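Local coordinates for cyclic nucleotide-binding protein (PDB 3FX3), which probably acts as a Crp-type transcription factor that binds DNA, joining a cyclic nucleotide-binding domain to a helix-turn-helix domain, at residues B[60-65]-B[176-181]; B[159-164]-B[182-187]. All blocks are in the same frame, centred on the assembly; numbering follows the deposited sequence.

How the contacts relate
Contacts 1 and 2 adjoin, their centres about 11 Å apart, where the cyclic nucleotide-binding domain meets the Crp-like helix-turn-helix domain; contact 1 crosses between the domains and contact 2 lies on the helix-turn-helix side. W62 is the shared piece: contact 1 holds the five-membered part of its indole, and the far rim reaches contact 2, with W62 CH2 3.6 Å from I184 CD1 and 3.7 Å from F161 CZ. A second link runs inside the helix-turn-helix domain, where P178 CD lies 3.9 Å from I184 CD1. Contact 1 thus ties the two domains together directly, whereas contact 2 packs two helices that both touch the same tryptophan.

Contact 1: residues B[60-65]-B[176-181]; sequences DGWVKL and TLPYDK
W62 carries this contact: its indole projects from segment 60-65 to the loop 176-181 and is held at its edge and over one face. At the edge, NE1 gives its hydrogen to T176 O, 2.8 Å away, in a nearly straight bond (N-H...O 167°). The oxygen lies close to the indole plane, but the donor stands about 37° out of the plane of the carbonyl. Over the face lies the P178 ring; its CD sits 3.7 Å from the centroid of the W62 five-membered ring and almost on the ring normal, a CH-pi contact, with P178 CG next to it over W62 CG and CD2. L177 adds a looser apolar touch, L177 CD2 to W62 CZ2 at 4.2 Å. With chi1 at -74°, W62 CG lies beside its backbone N and opposite the carbonyl carbon, which swings the indole out to the loop. A phenylalanine here would lack the indole nitrogen and would probably leave T176 O without this donor and P178 with less ring to lie against. In the second shell, K181 NZ hydrogen-bonds P178 O at 2.9 Å, on a lone pair in the carbonyl plane, and also R211 O. W62 N hydrogen-bonds T105 OG1, and the indole also rests on V79 and T81 of strand 74-81, while P178 touches V104 and packs on helix 182-187, so the loop that follows strand 173-176 bridges the nucleotide-binding beta domain and the first helix of the helix-turn-helix.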
ATOM      1  N   ASP B  60       7.847  18.336 -11.872  1.00 28.19           N
ATOM      2  CA  ASP B  60       9.310  18.309 -11.963  1.00 28.94           C
ATOM      3  C   ASP B  60       9.917  18.813 -10.668  1.00 28.95           C
ATOM      4  O   ASP B  60       9.343  19.705 -10.034  1.00 30.00           O
ATOM      5  CB  ASP B  60       9.793  19.235 -13.095  1.00 30.59           C
ATOM      6  CG  ASP B  60      11.266  19.001 -13.457  1.00 31.44           C
ATOM      7  OD1 ASP B  60      11.611  17.881 -13.898  1.00 36.85           O
ATOM      8  OD2 ASP B  60      12.080  19.910 -13.254  1.00 34.16           O
ATOM      9  N   GLY B  61      11.072  18.284 -10.278  1.00 27.64           N
ATOM     10  CA  GLY B  61      11.776  18.763  -9.080  1.00 27.02           C
ATOM     11  C   GLY B  61      11.404  17.992  -7.830  1.00 26.69           C
ATOM     12  O   GLY B  61      10.775  16.956  -7.904  1.00 26.91           O
ATOM     13  N   TRP B  62      11.820  18.499  -6.677  1.00 27.38           N
ATOM     14  CA  TRP B  62      11.635  17.827  -5.383  1.00 27.12           C
ATOM     15  C   TRP B  62      10.996  18.791  -4.387  1.00 26.98           C
ATOM     16  O   TRP B  62      11.449  19.926  -4.232  1.00 27.51           O
ATOM     17  CB  TRP B  62      12.977  17.364  -4.841  1.00 27.64           C
ATOM     18  CG  TRP B  62      13.527  16.179  -5.553  1.00 28.55           C
ATOM     19  CD1 TRP B  62      14.271  16.176  -6.692  1.00 29.73           C
ATOM     20  CD2 TRP B  62      13.352  14.806  -5.177  1.00 29.77           C
ATOM     21  NE1 TRP B  62      14.579  14.873  -7.051  1.00 30.46           N
ATOM     22  CE2 TRP B  62      14.013  14.021  -6.135  1.00 30.93           C
ATOM     23  CE3 TRP B  62      12.692  14.171  -4.123  1.00 31.31           C
ATOM     24  CZ2 TRP B  62      14.037  12.630  -6.073  1.00 32.27           C
ATOM     25  CZ3 TRP B  62      12.725  12.783  -4.056  1.00 33.53           C
ATOM     26  CH2 TRP B  62      13.411  12.034  -5.016  1.00 31.24           C
ATOM     27  N   VAL B  63       9.958  18.329  -3.707  1.00 26.27           N
ATOM     28  CA  VAL B  63       9.254  19.110  -2.688  1.00 26.37           C
ATOM     29  C   VAL B  63       9.407  18.392  -1.366  1.00 27.02           C
ATOM     30  O   VAL B  63       9.273  17.169  -1.307  1.00 26.94           O
ATOM     31  CB  VAL B  63       7.765  19.227  -3.055  1.00 25.61           C
ATOM     32  CG1 VAL B  63       6.946  19.890  -1.948  1.00 24.68           C
ATOM     33  CG2 VAL B  63       7.648  20.004  -4.357  1.00 24.61           C
ATOM     34  N   LYS B  64       9.711  19.119  -0.299  1.00 27.06           N
ATOM     35  CA  LYS B  64       9.756  18.491   1.025  1.00 27.68           C
ATOM     36  C   LYS B  64       8.566  18.934   1.864  1.00 28.15           C
ATOM     37  O   LYS B  64       8.124  20.077   1.762  1.00 28.59           O
ATOM     38  CB  LYS B  64      11.063  18.795   1.745  1.00 27.67           C
ATOM     39  CG  LYS B  64      11.171  20.177   2.400  1.00 30.22           C
ATOM     40  CD  LYS B  64      12.481  20.364   3.207  1.00 30.87           C
ATOM     41  CE  LYS B  64      12.798  21.854   3.375  1.00 31.96           C
ATOM     42  NZ  LYS B  64      14.059  22.156   4.117  1.00 32.31           N
ATOM     43  N   LEU B  65       8.055  18.034   2.689  1.00 27.81           N
ATOM     44  CA  LEU B  65       7.041  18.362   3.669  1.00 28.43           C
ATOM     45  C   LEU B  65       7.712  18.257   5.038  1.00 28.70           C
ATOM     46  O   LEU B  65       8.427  17.298   5.286  1.00 28.94           O
ATOM     47  CB  LEU B  65       5.876  17.373   3.598  1.00 27.77           C
ATOM     48  CG  LEU B  65       4.760  17.628   2.567  1.00 31.36           C
ATOM     49  CD1 LEU B  65       5.271  18.185   1.288  1.00 32.79           C
ATOM     50  CD2 LEU B  65       3.902  16.359   2.310  1.00 30.81           C
ATOM     51  N   THR B 176      17.373  13.945 -11.676  1.00 41.54           N
ATOM     52  CA  THR B 176      17.801  15.060 -10.824  1.00 40.41           C
ATOM     53  C   THR B 176      17.516  14.694  -9.353  1.00 38.61           C
ATOM     54  O   THR B 176      16.453  14.151  -9.046  1.00 38.42           O
ATOM     55  CB  THR B 176      17.025  16.322 -11.181  1.00 40.39           C
ATOM     56  OG1 THR B 176      15.642  16.043 -10.975  1.00 43.57           O
ATOM     57  CG2 THR B 176      17.246  16.724 -12.650  1.00 40.30           C
ATOM     58  N   LEU B 177      18.457  14.970  -8.455  1.00 36.19           N
ATOM     59  CA  LEU B 177      18.277  14.657  -7.031  1.00 34.34           C
ATOM     60  C   LEU B 177      18.489  15.895  -6.197  1.00 34.05           C
ATOM     61  O   LEU B 177      19.163  16.829  -6.629  1.00 33.72           O
ATOM     62  CB  LEU B 177      19.287  13.607  -6.572  1.00 33.52           C
ATOM     63  CG  LEU B 177      19.295  12.232  -7.221  1.00 31.93           C
ATOM     64  CD1 LEU B 177      20.521  11.440  -6.797  1.00 27.58           C
ATOM     65  CD2 LEU B 177      17.995  11.482  -6.899  1.00 27.84           C
ATOM     66  N   PRO B 178      17.963  15.894  -4.969  1.00 33.57           N
ATOM     67  CA  PRO B 178      18.323  16.973  -4.053  1.00 33.47           C
ATOM     68  C   PRO B 178      19.807  16.982  -3.807  1.00 33.35           C
ATOM     69  O   PRO B 178      20.434  15.925  -3.819  1.00 32.88           O
ATOM     70  CB  PRO B 178      17.598  16.616  -2.747  1.00 33.66           C
ATOM     71  CG  PRO B 178      16.662  15.536  -3.089  1.00 33.72           C
ATOM     72  CD  PRO B 178      17.178  14.851  -4.309  1.00 33.32           C
ATOM     73  N   TYR B 179      20.361  18.173  -3.596  1.00 33.08           N
ATOM     74  CA  TYR B 179      21.736  18.302  -3.184  1.00 33.18           C
ATOM     75  C   TYR B 179      21.959  17.597  -1.844  1.00 33.14           C
ATOM     76  O   TYR B 179      22.942  16.902  -1.663  1.00 32.02           O
ATOM     77  CB  TYR B 179      22.098  19.778  -3.084  1.00 33.89           C
ATOM     78  CG  TYR B 179      23.561  20.028  -2.824  1.00 34.29           C
ATOM     79  CD1 TYR B 179      24.086  19.923  -1.536  1.00 34.09           C
ATOM     80  CD2 TYR B 179      24.414  20.409  -3.853  1.00 36.23           C
ATOM     81  CE1 TYR B 179      25.426  20.178  -1.274  1.00 36.00           C
ATOM     82  CE2 TYR B 179      25.784  20.679  -3.598  1.00 35.95           C
ATOM     83  CZ  TYR B 179      26.274  20.555  -2.307  1.00 35.90           C
ATOM     84  OH  TYR B 179      27.602  20.798  -2.028  1.00 36.74           O
ATOM     85  N   ASP B 180      21.018  17.739  -0.921  1.00 33.42           N
ATOM     86  CA  ASP B 180      21.136  17.063   0.358  1.00 33.75           C
ATOM     87  C   ASP B 180      20.640  15.617   0.252  1.00 33.35           C
ATOM     88  O   ASP B 180      19.445  15.357   0.336  1.00 31.44           O
ATOM     89  CB  ASP B 180      20.331  17.789   1.437  1.00 33.83           C
ATOM     90  CG  ASP B 180      20.439  17.106   2.783  1.00 35.36           C
ATOM     91  OD1 ASP B 180      21.240  16.141   2.925  1.00 36.96           O
ATOM     92  OD2 ASP B 180      19.696  17.503   3.685  1.00 39.30           O
ATOM     93  N   LYS B 181      21.568  14.675   0.134  1.00 33.75           N
ATOM     94  CA  LYS B 181      21.191  13.266  -0.078  1.00 34.30           C
ATOM     95  C   LYS B 181      20.526  12.628   1.156  1.00 33.99           C
ATOM     96  O   LYS B 181      19.920  11.554   1.048  1.00 33.47           O
ATOM     97  CB  LYS B 181      22.406  12.426  -0.533  1.00 34.93           C
ATOM     98  CG  LYS B 181      23.114  12.933  -1.821  1.00 35.80           C
ATOM     99  CD  LYS B 181      22.161  12.977  -3.042  1.00 37.35           C
ATOM    100  CE  LYS B 181      22.852  13.535  -4.295  1.00 36.36           C
ATOM    101  NZ  LYS B 181      23.143  15.012  -4.201  1.00 32.57           N
TER

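Contact 2: residues B[159-164]-B[182-187]; sequences AEFLLE and MLIAGR
R187 NH2 is gripped by two carboxylates, E84 OE2 of the same chain and E147 OE2 of the second subunit, each in a salt bridge, while the NE side of the same guanidinium meets F161. The phenyl ring comes over one face of the guanidinium with its rim: F161 CE1 lies 3.9 Å from R187 NE and 4.2 Å from R187 CZ. Seen from the ring, NE is at the edge, near the plane, and the two planes stand 74° apart; the arrangement is therefore edge-on to the phenyl and does not set the cation over its face. R187 gets there through a chain extended from CG to NE, and its two carboxylate partners probably limit how far the group can turn. The other flank of the phenyl meets I184, whose CG2 approaches F161 CE2 to 4.0 Å obliquely. At F161, CG lies opposite the backbone N (chi1 174°), sending the ring off helix 154-165 and across to helix 182-187. No hydrogen bond joins the two segments, whose nearest CA atoms, those of F161 and I184, are 9.6 Å apart, a distance spanned by side chains alone. I184 also packs on L195 of helix 192-203, the second helix of the helix-turn-helix pair. Chemically, the contact, 139 Å² in all, combines a modest apolar junction with a charge probably balanced from outside the two segments: one acid comes from the nucleotide-binding domain and one from the partner subunit, which makes R187 a meeting point of domain and dimer contacts.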
ATOM      1  N   ALA B 159      18.959   1.000  -6.313  1.00 31.18           N
ATOM      2  CA  ALA B 159      18.837   0.717  -7.751  1.00 32.06           C
ATOM      3  C   ALA B 159      17.366   0.778  -8.162  1.00 33.09           C
ATOM      4  O   ALA B 159      16.993   1.398  -9.144  1.00 33.67           O
ATOM      5  CB  ALA B 159      19.423  -0.669  -8.073  1.00 31.34           C
ATOM      6  N   GLU B 160      16.538   0.133  -7.367  1.00 33.89           N
ATOM      7  CA  GLU B 160      15.099   0.079  -7.593  1.00 35.56           C
ATOM      8  C   GLU B 160      14.447   1.468  -7.554  1.00 35.05           C
ATOM      9  O   GLU B 160      13.575   1.826  -8.375  1.00 34.78           O
ATOM     10  CB  GLU B 160      14.514  -0.808  -6.493  1.00 36.36           C
ATOM     11  CG  GLU B 160      13.233  -1.431  -6.812  1.00 41.16           C
ATOM     12  CD  GLU B 160      13.331  -2.521  -7.902  1.00 44.06           C
ATOM     13  OE1 GLU B 160      13.961  -3.599  -7.677  1.00 45.09           O
ATOM     14  OE2 GLU B 160      12.716  -2.288  -8.972  1.00 46.04           O
ATOM     15  N   PHE B 161      14.857   2.250  -6.564  1.00 34.60           N
ATOM     16  CA  PHE B 161      14.414   3.624  -6.455  1.00 34.43           C
ATOM     17  C   PHE B 161      14.809   4.434  -7.709  1.00 33.91           C
ATOM     18  O   PHE B 161      13.998   5.115  -8.315  1.00 33.69           O
ATOM     19  CB  PHE B 161      14.976   4.224  -5.152  1.00 35.01           C
ATOM     20  CG  PHE B 161      14.711   5.689  -4.998  1.00 37.09           C
ATOM     21  CD1 PHE B 161      13.498   6.126  -4.495  1.00 39.07           C
ATOM     22  CD2 PHE B 161      15.669   6.624  -5.358  1.00 37.72           C
ATOM     23  CE1 PHE B 161      13.230   7.482  -4.361  1.00 39.74           C
ATOM     24  CE2 PHE B 161      15.411   7.987  -5.202  1.00 39.54           C
ATOM     25  CZ  PHE B 161      14.176   8.400  -4.704  1.00 38.69           C
ATOM     26  N   LEU B 162      16.055   4.339  -8.115  1.00 34.36           N
ATOM     27  CA  LEU B 162      16.498   5.015  -9.319  1.00 35.13           C
ATOM     28  C   LEU B 162      15.715   4.557 -10.558  1.00 36.39           C
ATOM     29  O   LEU B 162      15.299   5.382 -11.362  1.00 35.55           O
ATOM     30  CB  LEU B 162      17.999   4.813  -9.505  1.00 34.48           C
ATOM     31  CG  LEU B 162      18.880   5.545  -8.486  1.00 34.74           C
ATOM     32  CD1 LEU B 162      20.358   5.217  -8.718  1.00 32.90           C
ATOM     33  CD2 LEU B 162      18.653   7.082  -8.567  1.00 32.98           C
ATOM     34  N   LEU B 163      15.480   3.251 -10.682  1.00 38.24           N
ATOM     35  CA  LEU B 163      14.743   2.715 -11.831  1.00 40.15           C
ATOM     36  C   LEU B 163      13.326   3.266 -11.901  1.00 41.88           C
ATOM     37  O   LEU B 163      12.831   3.598 -12.976  1.00 42.31           O
ATOM     38  CB  LEU B 163      14.701   1.191 -11.776  1.00 40.26           C
ATOM     39  CG  LEU B 163      16.041   0.518 -12.135  1.00 40.33           C
ATOM     40  CD1 LEU B 163      16.169  -0.854 -11.456  1.00 37.64           C
ATOM     41  CD2 LEU B 163      16.195   0.413 -13.650  1.00 40.09           C
ATOM     42  N   GLU B 164      12.668   3.353 -10.755  1.00 43.50           N
ATOM     43  CA  GLU B 164      11.341   3.924 -10.714  1.00 45.53           C
ATOM     44  C   GLU B 164      11.362   5.410 -11.128  1.00 45.98           C
ATOM     45  O   GLU B 164      10.450   5.857 -11.799  1.00 46.45           O
ATOM     46  CB  GLU B 164      10.748   3.735  -9.320  1.00 46.01           C
ATOM     47  CG  GLU B 164       9.315   4.199  -9.181  1.00 50.26           C
ATOM     48  CD  GLU B 164       8.413   3.178  -8.472  1.00 55.55           C
ATOM     49  OE1 GLU B 164       8.922   2.184  -7.873  1.00 57.47           O
ATOM     50  OE2 GLU B 164       7.179   3.387  -8.527  1.00 59.82           O
HETATM   51  N   MSE B 182      20.609  13.288   2.305  1.00 33.82           N
HETATM   52  CA  MSE B 182      19.920  12.810   3.500  1.00 34.77           C
HETATM   53  C   MSE B 182      18.409  12.772   3.340  1.00 33.83           C
HETATM   54  O   MSE B 182      17.735  11.972   3.990  1.00 34.17           O
HETATM   55  CB  MSE B 182      20.325  13.645   4.728  1.00 36.18           C
HETATM   56  CG  MSE B 182      21.796  13.391   5.111  1.00 40.30           C
HETATM   57 SE   MSE B 182      22.462  14.096   6.836  0.80 49.77          SE
HETATM   58  CE  MSE B 182      20.988  13.409   7.954  1.00 48.73           C
ATOM     59  N   LEU B 183      17.863  13.606   2.461  1.00 32.38           N
ATOM     60  CA  LEU B 183      16.440  13.530   2.155  1.00 31.41           C
ATOM     61  C   LEU B 183      16.083  12.208   1.488  1.00 30.70           C
ATOM     62  O   LEU B 183      15.041  11.633   1.774  1.00 29.23           O
ATOM     63  CB  LEU B 183      16.015  14.695   1.253  1.00 31.54           C
ATOM     64  CG  LEU B 183      16.154  16.096   1.887  1.00 31.53           C
ATOM     65  CD1 LEU B 183      15.974  17.175   0.850  1.00 29.20           C
ATOM     66  CD2 LEU B 183      15.156  16.292   3.040  1.00 30.06           C
ATOM     67  N   ILE B 184      16.951  11.715   0.609  1.00 30.45           N
ATOM     68  CA  ILE B 184      16.707  10.417  -0.050  1.00 30.05           C
ATOM     69  C   ILE B 184      16.872   9.288   0.977  1.00 29.54           C
ATOM     70  O   ILE B 184      16.085   8.332   1.017  1.00 29.51           O
ATOM     71  CB  ILE B 184      17.670  10.191  -1.237  1.00 30.49           C
ATOM     72  CG1 ILE B 184      17.474  11.292  -2.284  1.00 32.60           C
ATOM     73  CG2 ILE B 184      17.457   8.825  -1.871  1.00 30.70           C
ATOM     74  CD1 ILE B 184      16.018  11.573  -2.621  1.00 31.94           C
ATOM     75  N   ALA B 185      17.861   9.434   1.843  1.00 28.54           N
ATOM     76  CA  ALA B 185      18.123   8.436   2.865  1.00 28.45           C
ATOM     77  C   ALA B 185      16.902   8.300   3.748  1.00 27.76           C
ATOM     78  O   ALA B 185      16.449   7.183   4.015  1.00 27.91           O
ATOM     79  CB  ALA B 185      19.385   8.809   3.697  1.00 27.31           C
ATOM     80  N   GLY B 186      16.362   9.435   4.180  1.00 27.96           N
ATOM     81  CA  GLY B 186      15.111   9.469   4.943  1.00 28.40           C
ATOM     82  C   GLY B 186      13.993   8.723   4.228  1.00 29.56           C
ATOM     83  O   GLY B 186      13.288   7.872   4.811  1.00 30.21           O
ATOM     84  N   ARG B 187      13.828   9.004   2.947  1.00 29.41           N
ATOM     85  CA  ARG B 187      12.749   8.391   2.215  1.00 30.48           C
ATOM     86  C   ARG B 187      12.884   6.849   2.145  1.00 30.34           C
ATOM     87  O   ARG B 187      11.877   6.104   2.230  1.00 30.49           O
ATOM     88  CB  ARG B 187      12.676   8.967   0.817  1.00 30.65           C
ATOM     89  CG  ARG B 187      11.474   8.461   0.075  1.00 34.19           C
ATOM     90  CD  ARG B 187      11.117   9.319  -1.129  1.00 36.30           C
ATOM     91  NE  ARG B 187      10.280   8.541  -2.023  1.00 37.79           N
ATOM     92  CZ  ARG B 187       9.581   9.018  -3.054  1.00 39.01           C
ATOM     93  NH1 ARG B 187       9.536  10.317  -3.356  1.00 35.77           N
ATOM     94  NH2 ARG B 187       8.866   8.164  -3.770  1.00 39.80           N
TER